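Local atomic coordinates of sugar ABC transporter, sugar-binding protein (Streptococcus pneumoniae, PDB entry 2HEU), a protein that probably binds sugars outside the cell, as a solute-binding protein, and delivers them to an ABC transporter for uptake. Residues 169-182 / 363-377. Sequence-based numbering, arbitrary orientation.
Sequences IAGADAWTLNGYNQ and QQYWTSEADFHTLTM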
loop_
_atom_site.group_PDB
_atom_site.type_symbol
_atom_site.label_atom_id
_atom_site.label_comp_id
_atom_site.label_asym_id
_atom_site.label_seq_id
_atom_site.Cartn_x
_atom_site.Cartn_y
_atom_site.Cartn_z
ATOM N N ILE A 169 17.888 -3.402 -6.860
ATOM C CA ILE A 169 17.369 -4.151 -5.717
ATOM C C ILE A 169 18.142 -3.676 -4.470
ATOM O O ILE A 169 19.374 -3.626 -4.461
ATOM C CB ILE A 169 17.491 -5.674 -5.870
ATOM C CG1 ILE A 169 16.722 -6.144 -7.114
ATOM C CG2 ILE A 169 17.022 -6.399 -4.653
ATOM C CD1 ILE A 169 15.220 -5.949 -7.099
ATOM N N ALA A 170 17.379 -3.333 -3.462
ATOM C CA ALA A 170 17.940 -2.802 -2.213
ATOM C C ALA A 170 18.198 -4.009 -1.254
ATOM O O ALA A 170 17.382 -4.274 -0.382
ATOM C CB ALA A 170 16.991 -1.789 -1.562
ATOM N N GLY A 171 19.332 -4.680 -1.430
ATOM C CA GLY A 171 19.619 -5.846 -0.637
ATOM C C GLY A 171 19.611 -5.643 0.877
ATOM O O GLY A 171 19.357 -6.612 1.609
ATOM N N ALA A 172 19.912 -4.424 1.310
ATOM C CA ALA A 172 19.914 -4.120 2.745
ATOM C C ALA A 172 18.509 -3.786 3.276
ATOM O O ALA A 172 18.363 -3.729 4.502
ATOM C CB ALA A 172 20.848 -2.963 3.042
ATOM N N ASP A 173 17.468 -3.548 2.422
ATOM C CA ASP A 173 16.179 -3.162 2.844
ATOM C C ASP A 173 15.148 -4.157 2.286
ATOM O O ASP A 173 14.491 -3.941 1.255
ATOM C CB ASP A 173 15.849 -1.737 2.374
ATOM C CG ASP A 173 16.539 -0.670 3.181
ATOM O OD1 ASP A 173 16.582 -0.853 4.415
ATOM O OD2 ASP A 173 16.908 0.350 2.730
ATOM N N ALA A 174 15.037 -5.255 2.999
ATOM C CA ALA A 174 14.182 -6.388 2.575
ATOM C C ALA A 174 12.733 -5.988 2.367
ATOM O O ALA A 174 12.056 -6.585 1.524
ATOM C CB ALA A 174 14.287 -7.493 3.640
ATOM N N TRP A 175 12.237 -5.001 3.150
ATOM C CA TRP A 175 10.830 -4.588 3.005
ATOM C C TRP A 175 10.498 -4.235 1.587
ATOM O O TRP A 175 9.327 -4.318 1.175
ATOM C CB TRP A 175 10.510 -3.421 3.931
ATOM C CG TRP A 175 11.238 -2.152 3.651
ATOM C CD1 TRP A 175 12.365 -1.658 4.263
ATOM C CD2 TRP A 175 10.869 -1.155 2.699
ATOM N NE1 TRP A 175 12.684 -0.409 3.756
ATOM C CE2 TRP A 175 11.784 -0.113 2.782
ATOM C CE3 TRP A 175 9.836 -1.035 1.759
ATOM C CZ2 TRP A 175 11.701 1.096 1.970
ATOM C CZ3 TRP A 175 9.785 0.092 0.958
ATOM C CH2 TRP A 175 10.718 1.115 1.088
ATOM N N THR A 176 11.449 -3.760 0.790
ATOM C CA THR A 176 11.180 -3.352 -0.545
ATOM C C THR A 176 10.561 -4.438 -1.445
ATOM O O THR A 176 9.919 -4.095 -2.430
ATOM C CB THR A 176 12.436 -2.743 -1.264
ATOM O OG1 THR A 176 13.430 -3.759 -1.367
ATOM C CG2 THR A 176 12.975 -1.497 -0.553
ATOM N N LEU A 177 10.836 -5.688 -1.105
ATOM C CA LEU A 177 10.312 -6.839 -1.865
ATOM C C LEU A 177 9.088 -7.515 -1.238
ATOM O O LEU A 177 8.632 -8.523 -1.754
ATOM C CB LEU A 177 11.428 -7.870 -2.118
ATOM C CG LEU A 177 12.559 -7.378 -2.992
ATOM C CD1 LEU A 177 13.536 -8.516 -3.232
ATOM C CD2 LEU A 177 12.063 -6.769 -4.304
ATOM N N ASN A 178 8.556 -6.919 -0.163
ATOM C CA ASN A 178 7.318 -7.515 0.415
ATOM C C ASN A 178 6.240 -7.579 -0.658
ATOM O O ASN A 178 5.630 -8.642 -0.859
ATOM C CB ASN A 178 6.909 -6.610 1.595
ATOM C CG ASN A 178 5.754 -7.157 2.341
ATOM O OD1 ASN A 178 4.942 -6.257 2.874
ATOM N ND2 ASN A 178 5.644 -8.382 2.572
ATOM N N GLY A 179 5.955 -6.468 -1.360
ATOM C CA GLY A 179 4.935 -6.524 -2.355
ATOM C C GLY A 179 5.217 -7.476 -3.477
ATOM O O GLY A 179 4.326 -8.122 -4.026
ATOM N N TYR A 180 6.496 -7.621 -3.866
ATOM C CA TYR A 180 6.892 -8.488 -4.965
ATOM C C TYR A 180 6.505 -9.940 -4.638
ATOM O O TYR A 180 5.883 -10.621 -5.451
ATOM C CB TYR A 180 8.367 -8.338 -5.243
ATOM C CG TYR A 180 8.817 -9.066 -6.484
ATOM C CD1 TYR A 180 8.936 -8.444 -7.703
ATOM C CD2 TYR A 180 9.115 -10.419 -6.452
ATOM C CE1 TYR A 180 9.296 -9.133 -8.847
ATOM C CE2 TYR A 180 9.474 -11.133 -7.570
ATOM C CZ TYR A 180 9.563 -10.492 -8.767
ATOM O OH TYR A 180 9.896 -11.135 -9.934
ATOM N N ASN A 181 6.920 -10.410 -3.480
ATOM C CA ASN A 181 6.659 -11.812 -3.139
ATOM C C ASN A 181 5.196 -12.031 -2.801
ATOM O O ASN A 181 4.636 -13.099 -3.087
ATOM C CB ASN A 181 7.607 -12.283 -2.060
ATOM C CG ASN A 181 7.708 -13.820 -1.992
ATOM O OD1 ASN A 181 7.332 -14.499 -2.975
ATOM N ND2 ASN A 181 8.237 -14.316 -0.903
ATOM N N GLN A 182 4.533 -11.055 -2.190
ATOM C CA GLN A 182 3.075 -11.231 -2.001
ATOM C C GLN A 182 2.394 -11.406 -3.339
ATOM O O GLN A 182 1.479 -12.236 -3.455
ATOM C CB GLN A 182 2.487 -10.063 -1.214
ATOM C CG GLN A 182 2.956 -10.038 0.211
ATOM C CD GLN A 182 2.149 -9.117 1.093
ATOM O OE1 GLN A 182 1.021 -8.743 0.763
ATOM N NE2 GLN A 182 2.710 -8.772 2.223
ATOM N N GLN A 363 -0.650 -9.148 4.961
ATOM C CA GLN A 363 -0.384 -9.041 6.431
ATOM C C GLN A 363 -1.601 -8.457 7.161
ATOM O O GLN A 363 -1.557 -8.434 8.394
ATOM C CB GLN A 363 0.901 -8.297 6.747
ATOM C CG GLN A 363 0.892 -6.816 6.480
ATOM C CD GLN A 363 1.346 -6.406 5.124
ATOM O OE1 GLN A 363 1.370 -7.242 4.213
ATOM N NE2 GLN A 363 1.640 -5.146 4.876
ATOM N N GLN A 364 -2.651 -8.057 6.475
ATOM C CA GLN A 364 -3.955 -7.846 7.133
ATOM C C GLN A 364 -4.260 -8.972 8.098
ATOM O O GLN A 364 -4.893 -8.750 9.100
ATOM C CB GLN A 364 -5.017 -7.683 6.033
ATOM C CG GLN A 364 -6.431 -7.400 6.575
ATOM C CD GLN A 364 -7.452 -7.183 5.516
ATOM O OE1 GLN A 364 -8.383 -6.308 5.743
ATOM N NE2 GLN A 364 -7.323 -7.748 4.376
ATOM N N TYR A 365 -3.877 -10.198 7.688
ATOM C CA TYR A 365 -4.236 -11.433 8.427
ATOM C C TYR A 365 -3.008 -12.180 8.984
ATOM O O TYR A 365 -3.075 -13.363 9.225
ATOM C CB TYR A 365 -5.124 -12.335 7.607
ATOM C CG TYR A 365 -6.433 -11.683 7.297
ATOM C CD1 TYR A 365 -7.315 -11.390 8.314
ATOM C CD2 TYR A 365 -6.771 -11.328 6.008
ATOM C CE1 TYR A 365 -8.483 -10.798 8.037
ATOM C CE2 TYR A 365 -7.970 -10.709 5.738
ATOM C CZ TYR A 365 -8.818 -10.458 6.739
ATOM O OH TYR A 365 -10.022 -9.822 6.459
ATOM N N TRP A 366 -1.910 -11.433 9.168
ATOM C CA TRP A 366 -0.721 -11.964 9.788
ATOM C C TRP A 366 -0.419 -11.279 11.103
ATOM O O TRP A 366 -0.893 -10.141 11.329
ATOM C CB TRP A 366 0.515 -11.764 8.918
ATOM C CG TRP A 366 0.488 -12.360 7.507
ATOM C CD1 TRP A 366 -0.471 -13.137 6.975
ATOM C CD2 TRP A 366 1.465 -12.119 6.487
ATOM N NE1 TRP A 366 -0.140 -13.445 5.675
ATOM C CE2 TRP A 366 1.015 -12.824 5.338
ATOM C CE3 TRP A 366 2.670 -11.379 6.443
ATOM C CZ2 TRP A 366 1.766 -12.815 4.169
ATOM C CZ3 TRP A 366 3.382 -11.347 5.262
ATOM C CH2 TRP A 366 2.901 -12.069 4.136
ATOM N N THR A 367 0.293 -11.909 11.993
ATOM C CA THR A 367 0.651 -11.294 13.261
ATOM C C THR A 367 1.874 -10.379 13.223
ATOM O O THR A 367 2.055 -9.620 14.152
ATOM C CB THR A 367 0.756 -12.384 14.350
ATOM O OG1 THR A 367 1.745 -13.266 13.980
ATOM C CG2 THR A 367 -0.557 -13.113 14.552
ATOM N N SER A 368 2.670 -10.473 12.176
ATOM C CA SER A 368 3.808 -9.613 11.927
ATOM C C SER A 368 4.166 -9.762 10.468
ATOM O O SER A 368 3.491 -10.518 9.747
ATOM C CB SER A 368 4.969 -10.030 12.828
ATOM O OG SER A 368 5.581 -11.240 12.376
ATOM N N GLU A 369 5.212 -9.040 10.025
ATOM C CA GLU A 369 5.604 -9.151 8.602
ATOM C C GLU A 369 7.080 -9.122 8.368
ATOM O O GLU A 369 7.530 -9.555 7.286
ATOM C CB GLU A 369 4.909 -8.096 7.731
ATOM C CG GLU A 369 5.267 -6.664 8.111
ATOM C CD GLU A 369 4.591 -5.684 7.210
ATOM O OE1 GLU A 369 3.774 -4.898 7.683
ATOM O OE2 GLU A 369 4.837 -5.687 5.985
ATOM N N ALA A 370 7.897 -8.625 9.297
ATOM C CA ALA A 370 9.295 -8.427 8.996
ATOM C C ALA A 370 9.979 -9.728 8.558
ATOM O O ALA A 370 10.818 -9.693 7.659
ATOM C CB ALA A 370 10.075 -7.860 10.245
ATOM N N ASP A 371 9.668 -10.855 9.185
ATOM C CA ASP A 371 10.320 -12.079 8.819
ATOM C C ASP A 371 9.981 -12.555 7.426
ATOM O O ASP A 371 10.771 -13.284 6.791
ATOM C CB ASP A 371 10.099 -13.176 9.838
ATOM C CG ASP A 371 10.787 -12.961 11.167
ATOM O OD1 ASP A 371 11.505 -11.960 11.334
ATOM O OD2 ASP A 371 10.579 -13.794 12.079
ATOM N N PHE A 372 8.827 -12.145 6.901
ATOM C CA PHE A 372 8.453 -12.421 5.525
ATOM C C PHE A 372 9.327 -11.587 4.602
ATOM O O PHE A 372 9.831 -12.066 3.549
ATOM C CB PHE A 372 6.962 -12.133 5.266
ATOM C CG PHE A 372 6.524 -12.500 3.906
ATOM C CD1 PHE A 372 6.174 -13.809 3.562
ATOM C CD2 PHE A 372 6.428 -11.533 2.893
ATOM C CE1 PHE A 372 5.750 -14.129 2.271
ATOM C CE2 PHE A 372 6.036 -11.852 1.608
ATOM C CZ PHE A 372 5.662 -13.150 1.307
ATOM N N HIS A 373 9.550 -10.301 4.943
ATOM C CA HIS A 373 10.500 -9.484 4.153
ATOM C C HIS A 373 11.836 -10.178 4.095
ATOM O O HIS A 373 12.478 -10.336 3.041
ATOM C CB HIS A 373 10.683 -8.093 4.772
ATOM C CG HIS A 373 9.425 -7.355 5.077
ATOM N ND1 HIS A 373 9.495 -6.240 5.845
ATOM C CD2 HIS A 373 8.128 -7.578 4.754
ATOM C CE1 HIS A 373 8.258 -5.796 5.976
ATOM N NE2 HIS A 373 7.398 -6.534 5.295
ATOM N N THR A 374 12.329 -10.608 5.264
ATOM C CA THR A 374 13.666 -11.169 5.382
ATOM C C THR A 374 13.789 -12.449 4.541
ATOM O O THR A 374 14.785 -12.638 3.864
ATOM C CB THR A 374 13.998 -11.438 6.849
ATOM O OG1 THR A 374 13.957 -10.186 7.529
ATOM C CG2 THR A 374 15.301 -12.179 7.050
ATOM N N LEU A 375 12.810 -13.371 4.656
ATOM C CA LEU A 375 12.957 -14.616 3.904
ATOM C C LEU A 375 12.934 -14.344 2.404
ATOM O O LEU A 375 13.592 -15.056 1.623
ATOM C CB LEU A 375 11.926 -15.643 4.321
ATOM C CG LEU A 375 10.446 -15.399 4.003
ATOM C CD1 LEU A 375 10.060 -15.829 2.588
ATOM C CD2 LEU A 375 9.525 -16.061 5.029
ATOM N N THR A 376 12.216 -13.314 1.971
ATOM C CA THR A 376 12.137 -12.965 0.583
ATOM C C THR A 376 13.493 -12.487 0.072
ATOM O O THR A 376 14.036 -12.984 -0.933
ATOM C CB THR A 376 11.077 -11.880 0.356
ATOM O OG1 THR A 376 9.779 -12.407 0.749
ATOM C CG2 THR A 376 11.020 -11.440 -1.101
ATOM N N MET A 377 14.081 -11.506 0.784
ATOM C CA MET A 377 15.361 -10.947 0.334
ATOM C C MET A 377 16.455 -12.000 0.499
ATOM O O MET A 377 17.386 -12.057 -0.323
ATOM C CB MET A 377 15.678 -9.684 1.106
ATOM C CG MET A 377 16.897 -8.924 0.549
ATOM S SD MET A 377 16.732 -8.393 -1.160
ATOM C CE MET A 377 15.658 -6.983 -0.963
#
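The imidazole of H373 lies against W175, whose CA sits over one ring face, 3.9 Å from the centroid, a CH-pi contact. E369 O and A370 CA lie over the opposite face. At the edge NE2 gives a bent hydrogen bond to E369 OE2 (2.8 Å), on the carboxylate's anti side and somewhat out of its plane; the N178 side chain comes up to the same edge. The F372 ring has W366 CH2 over the centre of one face and T376 OG1 toward the rim of the other; N178 approaches its edge, the amide steeply inclined to the ring. M377 reaches back with CG anti to the backbone N (chi1 -171°) and then bends twice, bringing CE to 3.3 Å from A170 O and tightly against L177 CD1 at 3.5 Å. A174 CB packs on M377 CB. The far end is polar: Q182 NE2 donates an almost straight bond to Q363 OE1 (2.8 Å, 173°), and Q182 OE1 accepts from L362 N. In this lobe of the solute-binding fold the axes of 178-182 and 370-377 lie 79° apart. M377 packs on 169-177, E369 probably helps orient the imidazole against W175, and the buried Q182 amide is satisfied at both ends, fixing its rotation.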